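Local coordinates for dual specificity protein phosphatase 18 (Homo sapiens, PDB 2ESB) that removes phosphate from tyrosine, serine and threonine residues of proteins, preferring phosphotyrosine and doubly phosphorylated forms over phosphothreonine in synthetic MAP kinase peptides, at residues I46-V56 / I64-A72; A117-L128 / Y154-V164. One frame throughout, in Å; residues are numbered along the deposited sequence.

In the fold
After strands 21-24 and 27-30 and helix 38-43, the chain forms strand 48-51; a loop without helix or strand carries it back to run strand 65-68 parallel to 48-51, so interaction 1 closes a local loop at one border of the five-stranded sheet. Helix 83-95 and strand 100-103 follow; the latter takes its place on the other flank of 48-51. Interaction 2 opens only afterwards, bringing helix 110-122 and the start of helix 127-137 against the end of helix 145-159 across a mostly helical excursion. The two loops thus follow in series, neither nested nor crossed. Their centres lie about 23 Å apart on opposite sides of the chain's centre, one in the sheet and the other in the helical layer.

Interaction 1: I46-V56 / I64-A72; sequences ITMVINVSVEV and IQYMQVPVA
The carboxamides of N51 and Q68 lie stacked, their planes 13° apart, with ND2 of N51 3.7 Å from CD of Q68; two residues earlier in each strand, the Y66 ring leans obliquely on V49, CD2 lying 3.5 Å from CB of V49. Both pairs stand on one face of parallel strands 48-51 and 65-68, the outer pair of the central, mostly parallel sheet of the protein tyrosine phosphatase alpha/beta fold. Backbone bonds zigzag between them, from Q65 N to T47 O, then V49 N to Q65 O and onward to V69 N, which reaches N51 O at 2.8 Å.

M48, I50 and M67 occupy the reverse face, which helix 83-95 covers at M48 and M67. Flexible methionine suits this border: M48 has CG anti to its backbone N (chi1 -177°), then bends, bringing SD to 3.4 Å from CD of Q65 and CE against CG of M67. The slim branched side chains of V52 and V71 meet farther on, that of V52 lying about 5 Å from the side chain of C104, the predicted phosphocysteine nucleophile.

At the end of its strand, asparagine suits position 51 because its amide can both give and accept: OD1 takes the S53 hydroxyl on an in-plane lone pair, while ND2 donates to V56 O and to N58. Q68 is long enough to reach the same turn, its NE2 donating to S53 O at 2.6 Å, from 39° above that carbonyl's plane.

Interaction 2: A117-L128 / Y154-V164; sequences AYLMKYHAMSLL and YEFQLFGKNTV
OE1 of E155 is gripped by two donors: the backbone N of L127 at 2.9 Å, arriving from well above the carboxylate plane, and the hydroxyl of T163 at 2.6 Å on the syn lone pair. The other oxygen, OE2, accepts ND2 of N162 and N of T163, both from the same face of its plane. Glutamate suits the place because its chain, extended from a CG anti to the backbone N (chi1 -178°), carries the charge clear of its own helix to the N-terminal end of the neighbouring helix 127-137. There the helix dipole would probably steady it. Replaced by alanine, E155 would take both oxygens away, which is likely to leave L127 N and the T163 hydroxyl without their acceptor and hold N162 and T163 less firmly.

While its hydroxyl donates a hydrogen bond to E155, OG1 of T163 also accepts one from L128 N at 3.1 Å. S126 is the N-cap of helix 127-137, its hydroxyl taking the N-H of D129.

Alongside, in the phosphatase domain's helical layer, segments 117-122 and 154-159 of helices 110-122 and 145-159 run nearly parallel, 7° apart, their axes 10.5 Å from each other at closest approach. M120 is a knob among Y154, E155, L158 and F159, long and pliant enough to fill that hole: CE touches CD2 of Y154 at 3.6 Å, SD rests on CB of E155, and CB meets CD1 of L158. A117, small, leaves room for the Y154 ring, over one face of which CD1 of L158 lies, offset toward the rim. The hydroxyl of Y154 bonds D84, which also pairs with K121, whose CD passes 3.5 Å from OH of Y154.

Interaction 1: I46-V56 / I64-A72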
loop_
_atom_site.group_PDB
_atom_site.type_symbol
_atom_site.label_atom_id
_atom_site.label_comp_id
_atom_site.label_asym_id
_atom_site.label_seq_id
_atom_site.Cartn_x
_atom_site.Cartn_y
_atom_site.Cartn_z
ATOM N N ILE A 46 -11.626 11.357 3.862
ATOM C CA ILE A 46 -11.256 9.979 4.184
ATOM C C ILE A 46 -12.313 9.350 5.108
ATOM O O ILE A 46 -12.666 9.928 6.139
ATOM C CB ILE A 46 -9.891 9.912 4.901
ATOM C CG1 ILE A 46 -8.804 10.592 4.058
ATOM C CG2 ILE A 46 -9.521 8.457 5.156
ATOM C CD1 ILE A 46 -8.661 10.027 2.656
ATOM N N THR A 47 -12.796 8.160 4.760
ATOM C CA THR A 47 -13.814 7.484 5.574
ATOM C C THR A 47 -13.327 6.173 6.154
ATOM O O THR A 47 -13.958 5.608 7.056
ATOM C CB THR A 47 -15.092 7.180 4.759
ATOM O OG1 THR A 47 -14.763 6.371 3.625
ATOM C CG2 THR A 47 -15.743 8.462 4.286
ATOM N N MET A 48 -12.202 5.695 5.630
ATOM C CA MET A 48 -11.606 4.442 6.066
ATOM C C MET A 48 -10.092 4.604 6.205
ATOM O O MET A 48 -9.429 5.088 5.289
ATOM C CB MET A 48 -11.890 3.337 5.037
ATOM C CG MET A 48 -11.356 1.958 5.439
ATOM S SD MET A 48 -12.330 1.228 6.782
ATOM C CE MET A 48 -11.061 0.380 7.713
ATOM N N VAL A 49 -9.559 4.205 7.354
ATOM C CA VAL A 49 -8.125 4.281 7.604
ATOM C C VAL A 49 -7.592 2.878 7.881
ATOM O O VAL A 49 -8.046 2.193 8.805
ATOM C CB VAL A 49 -7.804 5.187 8.817
ATOM C CG1 VAL A 49 -6.311 5.118 9.129
ATOM C CG2 VAL A 49 -8.211 6.642 8.515
ATOM N N ILE A 50 -6.635 2.447 7.068
ATOM C CA ILE A 50 -6.034 1.130 7.223
ATOM C C ILE A 50 -4.577 1.310 7.635
ATOM O O ILE A 50 -3.740 1.744 6.851
ATOM C CB ILE A 50 -6.098 0.319 5.915
ATOM C CG1 ILE A 50 -7.560 0.179 5.461
ATOM C CG2 ILE A 50 -5.497 -1.061 6.148
ATOM C CD1 ILE A 50 -7.766 -0.680 4.198
ATOM N N ASN A 51 -4.302 0.979 8.888
ATOM C CA ASN A 51 -2.988 1.116 9.491
ATOM C C ASN A 51 -2.220 -0.181 9.283
ATOM O O ASN A 51 -2.496 -1.198 9.923
ATOM C CB ASN A 51 -3.194 1.448 10.982
ATOM C CG ASN A 51 -1.900 1.529 11.781
ATOM O OD1 ASN A 51 -0.824 1.140 11.329
ATOM N ND2 ASN A 51 -2.020 2.018 13.006
ATOM N N VAL A 52 -1.254 -0.146 8.369
ATOM C CA VAL A 52 -0.462 -1.326 8.075
ATOM C C VAL A 52 0.826 -1.316 8.901
ATOM O O VAL A 52 1.921 -1.115 8.379
ATOM C CB VAL A 52 -0.120 -1.404 6.559
ATOM C CG1 VAL A 52 0.329 -2.807 6.207
ATOM C CG2 VAL A 52 -1.338 -1.017 5.724
ATOM N N SER A 53 0.689 -1.519 10.203
ATOM C CA SER A 53 1.859 -1.533 11.083
ATOM C C SER A 53 1.504 -2.180 12.409
ATOM O O SER A 53 0.336 -2.297 12.770
ATOM C CB SER A 53 2.330 -0.114 11.387
ATOM O OG SER A 53 1.520 0.437 12.417
ATOM N N VAL A 54 2.532 -2.577 13.140
ATOM C CA VAL A 54 2.339 -3.167 14.442
ATOM C C VAL A 54 2.421 -2.047 15.469
ATOM O O VAL A 54 1.654 -2.000 16.426
ATOM C CB VAL A 54 3.474 -4.170 14.773
ATOM C CG1 VAL A 54 3.305 -4.709 16.181
ATOM C CG2 VAL A 54 3.464 -5.312 13.775
ATOM N N GLU A 55 3.336 -1.120 15.215
ATOM C CA GLU A 55 3.656 -0.054 16.154
ATOM C C GLU A 55 2.950 1.301 16.142
ATOM O O GLU A 55 2.961 1.995 17.154
ATOM C CB GLU A 55 5.173 0.183 16.099
ATOM C CG GLU A 55 5.652 1.068 14.936
ATOM C CD GLU A 55 5.795 0.329 13.607
ATOM O OE1 GLU A 55 5.303 -0.814 13.475
ATOM O OE2 GLU A 55 6.409 0.904 12.686
ATOM N N VAL A 56 2.349 1.696 15.025
ATOM C CA VAL A 56 1.683 2.995 14.967
ATOM C C VAL A 56 0.298 2.971 15.602
ATOM O O VAL A 56 -0.521 2.093 15.313
ATOM C CB VAL A 56 1.559 3.488 13.500
ATOM C CG1 VAL A 56 0.958 4.895 13.458
ATOM C CG2 VAL A 56 2.932 3.465 12.833
ATOM N N ILE A 64 -15.066 8.100 11.121
ATOM C CA ILE A 64 -14.025 7.507 10.298
ATOM C C ILE A 64 -13.866 6.094 10.835
ATOM O O ILE A 64 -13.896 5.884 12.049
ATOM C CB ILE A 64 -12.693 8.272 10.410
ATOM C CG1 ILE A 64 -12.876 9.686 9.840
ATOM C CG2 ILE A 64 -11.601 7.515 9.656
ATOM C CD1 ILE A 64 -11.641 10.561 9.912
ATOM N N GLN A 65 -13.745 5.127 9.933
ATOM C CA GLN A 65 -13.576 3.728 10.326
ATOM C C GLN A 65 -12.094 3.384 10.298
ATOM O O GLN A 65 -11.385 3.802 9.387
ATOM C CB GLN A 65 -14.340 2.813 9.358
ATOM C CG GLN A 65 -14.409 1.368 9.823
ATOM C CD GLN A 65 -14.959 0.435 8.749
ATOM O OE1 GLN A 65 -15.878 0.796 8.009
ATOM N NE2 GLN A 65 -14.401 -0.773 8.665
ATOM N N TYR A 66 -11.627 2.628 11.293
ATOM C CA TYR A 66 -10.214 2.252 11.382
ATOM C C TYR A 66 -10.006 0.747 11.522
ATOM O O TYR A 66 -10.869 0.035 12.030
ATOM C CB TYR A 66 -9.548 2.910 12.609
ATOM C CG TYR A 66 -9.523 4.425 12.608
ATOM C CD1 TYR A 66 -10.654 5.162 12.957
ATOM C CD2 TYR A 66 -8.368 5.116 12.256
ATOM C CE1 TYR A 66 -10.636 6.556 12.960
ATOM C CE2 TYR A 66 -8.337 6.526 12.252
ATOM C CZ TYR A 66 -9.474 7.234 12.606
ATOM O OH TYR A 66 -9.453 8.614 12.616
ATOM N N MET A 67 -8.852 0.274 11.070
ATOM C CA MET A 67 -8.492 -1.128 11.224
ATOM C C MET A 67 -6.974 -1.203 11.176
ATOM O O MET A 67 -6.304 -0.261 10.745
ATOM C CB MET A 67 -9.099 -2.005 10.125
ATOM C CG MET A 67 -8.404 -1.913 8.785
ATOM S SD MET A 67 -9.139 -3.097 7.638
ATOM C CE MET A 67 -8.236 -4.576 8.158
ATOM N N GLN A 68 -6.423 -2.324 11.613
ATOM C CA GLN A 68 -4.981 -2.467 11.624
ATOM C C GLN A 68 -4.541 -3.827 11.130
ATOM O O GLN A 68 -5.154 -4.851 11.457
ATOM C CB GLN A 68 -4.462 -2.234 13.043
ATOM C CG GLN A 68 -2.949 -2.161 13.172
ATOM C CD GLN A 68 -2.528 -1.390 14.407
ATOM O OE1 GLN A 68 -3.369 -0.856 15.136
ATOM N NE2 GLN A 68 -1.226 -1.315 14.643
ATOM N N VAL A 69 -3.489 -3.813 10.315
ATOM C CA VAL A 69 -2.869 -5.014 9.752
ATOM C C VAL A 69 -1.512 -4.961 10.439
ATOM O O VAL A 69 -0.600 -4.269 9.979
ATOM C CB VAL A 69 -2.697 -4.882 8.231
ATOM C CG1 VAL A 69 -2.060 -6.156 7.654
ATOM C CG2 VAL A 69 -4.046 -4.622 7.604
ATOM N N PRO A 70 -1.365 -5.694 11.555
ATOM C CA PRO A 70 -0.139 -5.736 12.355
ATOM C C PRO A 70 1.075 -6.453 11.781
ATOM O O PRO A 70 1.349 -7.595 12.144
ATOM C CB PRO A 70 -0.620 -6.370 13.659
ATOM C CG PRO A 70 -1.572 -7.409 13.151
ATOM C CD PRO A 70 -2.362 -6.650 12.087
ATOM N N VAL A 71 1.802 -5.784 10.890
ATOM C CA VAL A 71 3.013 -6.368 10.322
ATOM C C VAL A 71 4.176 -5.419 10.517
ATOM O O VAL A 71 4.010 -4.199 10.500
ATOM C CB VAL A 71 2.879 -6.667 8.814
ATOM C CG1 VAL A 71 1.774 -7.701 8.580
ATOM C CG2 VAL A 71 2.587 -5.394 8.061
ATOM N N ALA A 72 5.350 -5.991 10.750
ATOM C CA ALA A 72 6.558 -5.214 10.917
ATOM C C ALA A 72 7.097 -5.036 9.505
ATOM O O ALA A 72 6.729 -5.791 8.598
ATOM C CB ALA A 72 7.566 -5.986 11.774
#

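Interaction 2: A117-L128 / Y154-V164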
loop_
_atom_site.group_PDB
_atom_site.type_symbol
_atom_site.label_atom_id
_atom_site.label_comp_id
_atom_site.label_asym_id
_atom_site.label_seq_id
_atom_site.Cartn_x
_atom_site.Cartn_y
_atom_site.Cartn_z
ATOM N N ALA A 117 -0.613 -4.128 -4.587
ATOM C CA ALA A 117 -1.446 -5.312 -4.742
ATOM C C ALA A 117 -2.843 -4.901 -5.182
ATOM O O ALA A 117 -3.439 -5.521 -6.071
ATOM C CB ALA A 117 -1.517 -6.106 -3.416
ATOM N N TYR A 118 -3.367 -3.851 -4.561
ATOM C CA TYR A 118 -4.700 -3.374 -4.905
ATOM C C TYR A 118 -4.786 -2.923 -6.364
ATOM O O TYR A 118 -5.726 -3.293 -7.080
ATOM C CB TYR A 118 -5.102 -2.224 -3.979
ATOM C CG TYR A 118 -6.299 -1.445 -4.475
ATOM C CD1 TYR A 118 -7.594 -1.970 -4.384
ATOM C CD2 TYR A 118 -6.130 -0.213 -5.094
ATOM C CE1 TYR A 118 -8.686 -1.277 -4.913
ATOM C CE2 TYR A 118 -7.207 0.486 -5.620
ATOM C CZ TYR A 118 -8.479 -0.052 -5.532
ATOM O OH TYR A 118 -9.528 0.628 -6.096
ATOM N N LEU A 119 -3.814 -2.122 -6.803
ATOM C CA LEU A 119 -3.811 -1.626 -8.180
ATOM C C LEU A 119 -3.784 -2.761 -9.199
ATOM O O LEU A 119 -4.465 -2.693 -10.223
ATOM C CB LEU A 119 -2.624 -0.691 -8.421
ATOM C CG LEU A 119 -2.690 0.661 -7.708
ATOM C CD1 LEU A 119 -1.405 1.448 -7.939
ATOM C CD2 LEU A 119 -3.891 1.445 -8.229
ATOM N N MET A 120 -3.012 -3.808 -8.926
ATOM C CA MET A 120 -2.962 -4.929 -9.860
ATOM C C MET A 120 -4.307 -5.636 -9.931
ATOM O O MET A 120 -4.786 -5.986 -11.013
ATOM C CB MET A 120 -1.898 -5.956 -9.451
ATOM C CG MET A 120 -0.460 -5.482 -9.595
ATOM S SD MET A 120 0.709 -6.871 -9.468
ATOM C CE MET A 120 0.569 -7.255 -7.702
ATOM N N LYS A 121 -4.922 -5.848 -8.775
ATOM C CA LYS A 121 -6.187 -6.556 -8.753
ATOM C C LYS A 121 -7.375 -5.772 -9.273
ATOM O O LYS A 121 -8.197 -6.317 -10.005
ATOM C CB LYS A 121 -6.500 -7.065 -7.342
ATOM C CG LYS A 121 -7.742 -7.946 -7.303
ATOM C CD LYS A 121 -8.035 -8.543 -5.933
ATOM C CE LYS A 121 -9.242 -9.516 -6.020
ATOM N NZ LYS A 121 -9.435 -10.333 -4.765
ATOM N N TYR A 122 -7.466 -4.492 -8.930
ATOM C CA TYR A 122 -8.628 -3.717 -9.356
ATOM C C TYR A 122 -8.477 -2.683 -10.462
ATOM O O TYR A 122 -9.475 -2.131 -10.927
ATOM C CB TYR A 122 -9.271 -3.058 -8.131
ATOM C CG TYR A 122 -10.060 -4.041 -7.312
ATOM C CD1 TYR A 122 -9.506 -4.645 -6.192
ATOM C CD2 TYR A 122 -11.348 -4.421 -7.703
ATOM C CE1 TYR A 122 -10.207 -5.607 -5.476
ATOM C CE2 TYR A 122 -12.056 -5.386 -6.995
ATOM C CZ TYR A 122 -11.474 -5.975 -5.883
ATOM O OH TYR A 122 -12.142 -6.946 -5.182
ATOM N N HIS A 123 -7.248 -2.395 -10.876
ATOM C CA HIS A 123 -7.042 -1.427 -11.954
ATOM C C HIS A 123 -6.337 -2.081 -13.148
ATOM O O HIS A 123 -5.787 -1.405 -14.020
ATOM C CB HIS A 123 -6.251 -0.226 -11.430
ATOM C CG HIS A 123 -7.078 0.705 -10.596
ATOM N ND1 HIS A 123 -7.763 1.775 -11.129
ATOM C CD2 HIS A 123 -7.391 0.678 -9.280
ATOM C CE1 HIS A 123 -8.463 2.368 -10.177
ATOM N NE2 HIS A 123 -8.254 1.721 -9.044
ATOM N N ALA A 124 -6.358 -3.410 -13.157
ATOM C CA ALA A 124 -5.755 -4.207 -14.223
ATOM C C ALA A 124 -4.377 -3.688 -14.635
ATOM O O ALA A 124 -4.103 -3.483 -15.821
ATOM C CB ALA A 124 -6.694 -4.232 -15.428
ATOM N N MET A 125 -3.510 -3.473 -13.652
ATOM C CA MET A 125 -2.166 -2.983 -13.929
ATOM C C MET A 125 -1.112 -4.035 -13.634
ATOM O O MET A 125 -1.249 -4.815 -12.696
ATOM C CB MET A 125 -1.867 -1.734 -13.094
ATOM C CG MET A 125 -2.685 -0.510 -13.495
ATOM S SD MET A 125 -2.478 0.878 -12.355
ATOM C CE MET A 125 -1.155 1.748 -13.117
ATOM N N SER A 126 -0.067 -4.069 -14.453
ATOM C CA SER A 126 1.026 -5.004 -14.220
ATOM C C SER A 126 1.727 -4.475 -12.968
ATOM O O SER A 126 1.542 -3.306 -12.608
ATOM C CB SER A 126 2.003 -4.972 -15.391
ATOM O OG SER A 126 2.561 -3.679 -15.504
ATOM N N LEU A 127 2.518 -5.317 -12.303
ATOM C CA LEU A 127 3.235 -4.874 -11.114
ATOM C C LEU A 127 4.106 -3.684 -11.499
ATOM O O LEU A 127 4.192 -2.693 -10.770
ATOM C CB LEU A 127 4.106 -6.005 -10.537
ATOM C CG LEU A 127 4.931 -5.671 -9.277
ATOM C CD1 LEU A 127 4.015 -5.087 -8.182
ATOM C CD2 LEU A 127 5.640 -6.939 -8.758
ATOM N N LEU A 128 4.749 -3.771 -12.657
ATOM C CA LEU A 128 5.604 -2.677 -13.117
ATOM C C LEU A 128 4.815 -1.371 -13.276
ATOM O O LEU A 128 5.248 -0.310 -12.799
ATOM C CB LEU A 128 6.263 -3.041 -14.456
ATOM C CG LEU A 128 7.151 -1.971 -15.111
ATOM C CD1 LEU A 128 8.305 -1.623 -14.190
ATOM C CD2 LEU A 128 7.684 -2.477 -16.449
ATOM N N TYR A 154 2.292 -12.653 -6.254
ATOM C CA TYR A 154 0.885 -12.267 -6.403
ATOM C C TYR A 154 0.603 -11.868 -7.857
ATOM O O TYR A 154 -0.445 -12.204 -8.402
ATOM C CB TYR A 154 0.569 -11.110 -5.456
ATOM C CG TYR A 154 -0.887 -10.729 -5.362
ATOM C CD1 TYR A 154 -1.863 -11.685 -5.111
ATOM C CD2 TYR A 154 -1.284 -9.400 -5.477
ATOM C CE1 TYR A 154 -3.208 -11.332 -4.977
ATOM C CE2 TYR A 154 -2.633 -9.032 -5.336
ATOM C CZ TYR A 154 -3.585 -10.008 -5.088
ATOM O OH TYR A 154 -4.914 -9.674 -4.948
ATOM N N GLU A 155 1.530 -11.147 -8.482
ATOM C CA GLU A 155 1.352 -10.756 -9.876
ATOM C C GLU A 155 1.207 -12.009 -10.728
ATOM O O GLU A 155 0.336 -12.081 -11.601
ATOM C CB GLU A 155 2.547 -9.947 -10.396
ATOM C CG GLU A 155 2.347 -9.485 -11.843
ATOM C CD GLU A 155 3.549 -8.784 -12.450
ATOM O OE1 GLU A 155 3.337 -7.928 -13.334
ATOM O OE2 GLU A 155 4.700 -9.087 -12.076
ATOM N N PHE A 156 2.062 -12.998 -10.480
ATOM C CA PHE A 156 2.004 -14.240 -11.249
ATOM C C PHE A 156 0.663 -14.918 -11.030
ATOM O O PHE A 156 0.087 -15.491 -11.957
ATOM C CB PHE A 156 3.122 -15.203 -10.842
ATOM C CG PHE A 156 3.161 -16.459 -11.670
ATOM C CD1 PHE A 156 3.604 -16.419 -12.991
ATOM C CD2 PHE A 156 2.729 -17.671 -11.144
ATOM C CE1 PHE A 156 3.615 -17.571 -13.778
ATOM C CE2 PHE A 156 2.736 -18.830 -11.921
ATOM C CZ PHE A 156 3.181 -18.776 -13.243
ATOM N N GLN A 157 0.170 -14.864 -9.798
ATOM C CA GLN A 157 -1.117 -15.468 -9.487
ATOM C C GLN A 157 -2.243 -14.792 -10.263
ATOM O O GLN A 157 -3.140 -15.460 -10.781
ATOM C CB GLN A 157 -1.406 -15.367 -7.991
ATOM C CG GLN A 157 -0.447 -16.177 -7.126
ATOM C CD GLN A 157 -0.821 -16.144 -5.658
ATOM O OE1 GLN A 157 -0.862 -15.079 -5.039
ATOM N NE2 GLN A 157 -1.101 -17.314 -5.091
ATOM N N LEU A 158 -2.183 -13.470 -10.355
ATOM C CA LEU A 158 -3.216 -12.701 -11.053
ATOM C C LEU A 158 -3.136 -12.741 -12.571
ATOM O O LEU A 158 -4.158 -12.816 -13.241
ATOM C CB LEU A 158 -3.173 -11.229 -10.622
ATOM C CG LEU A 158 -3.537 -10.837 -9.181
ATOM C CD1 LEU A 158 -3.217 -9.350 -8.961
ATOM C CD2 LEU A 158 -5.014 -11.100 -8.910
ATOM N N PHE A 159 -1.927 -12.700 -13.117
ATOM C CA PHE A 159 -1.770 -12.656 -14.564
ATOM C C PHE A 159 -1.044 -13.828 -15.226
ATOM O O PHE A 159 -1.008 -13.906 -16.453
ATOM C CB PHE A 159 -1.049 -11.360 -14.956
ATOM C CG PHE A 159 -1.675 -10.114 -14.377
ATOM C CD1 PHE A 159 -1.074 -9.445 -13.326
ATOM C CD2 PHE A 159 -2.867 -9.615 -14.889
ATOM C CE1 PHE A 159 -1.645 -8.292 -12.786
ATOM C CE2 PHE A 159 -3.447 -8.466 -14.357
ATOM C CZ PHE A 159 -2.834 -7.803 -13.304
ATOM N N GLY A 160 -0.465 -14.722 -14.429
ATOM C CA GLY A 160 0.265 -15.846 -14.998
ATOM C C GLY A 160 1.528 -15.391 -15.714
ATOM O O GLY A 160 2.090 -16.119 -16.532
ATOM N N LYS A 161 1.981 -14.184 -15.396
ATOM C CA LYS A 161 3.175 -13.609 -16.009
ATOM C C LYS A 161 3.739 -12.511 -15.103
ATOM O O LYS A 161 2.990 -11.884 -14.350
ATOM C CB LYS A 161 2.795 -13.025 -17.373
ATOM C CG LYS A 161 3.689 -11.916 -17.870
ATOM C CD LYS A 161 3.010 -11.140 -18.983
ATOM C CE LYS A 161 3.821 -9.909 -19.367
ATOM N NZ LYS A 161 3.132 -9.088 -20.400
ATOM N N ASN A 162 5.050 -12.268 -15.182
ATOM C CA ASN A 162 5.679 -11.236 -14.360
ATOM C C ASN A 162 6.289 -10.112 -15.187
ATOM O O ASN A 162 6.760 -10.332 -16.299
ATOM C CB ASN A 162 6.773 -11.844 -13.476
ATOM C CG ASN A 162 6.219 -12.588 -12.294
ATOM O OD1 ASN A 162 6.582 -13.738 -12.050
ATOM N ND2 ASN A 162 5.336 -11.936 -11.540
ATOM N N THR A 163 6.287 -8.907 -14.624
ATOM C CA THR A 163 6.844 -7.741 -15.291
ATOM C C THR A 163 7.967 -7.143 -14.454
ATOM O O THR A 163 8.626 -6.192 -14.866
ATOM C CB THR A 163 5.769 -6.677 -15.543
ATOM O OG1 THR A 163 5.115 -6.360 -14.306
ATOM C CG2 THR A 163 4.747 -7.193 -16.554
ATOM N N VAL A 164 8.157 -7.701 -13.262
ATOM C CA VAL A 164 9.222 -7.287 -12.350
ATOM C C VAL A 164 9.874 -8.598 -11.874
ATOM O O VAL A 164 9.177 -9.579 -11.612
ATOM C CB VAL A 164 8.664 -6.505 -11.137
ATOM C CG1 VAL A 164 9.793 -6.118 -10.198
ATOM C CG2 VAL A 164 7.926 -5.249 -11.618
#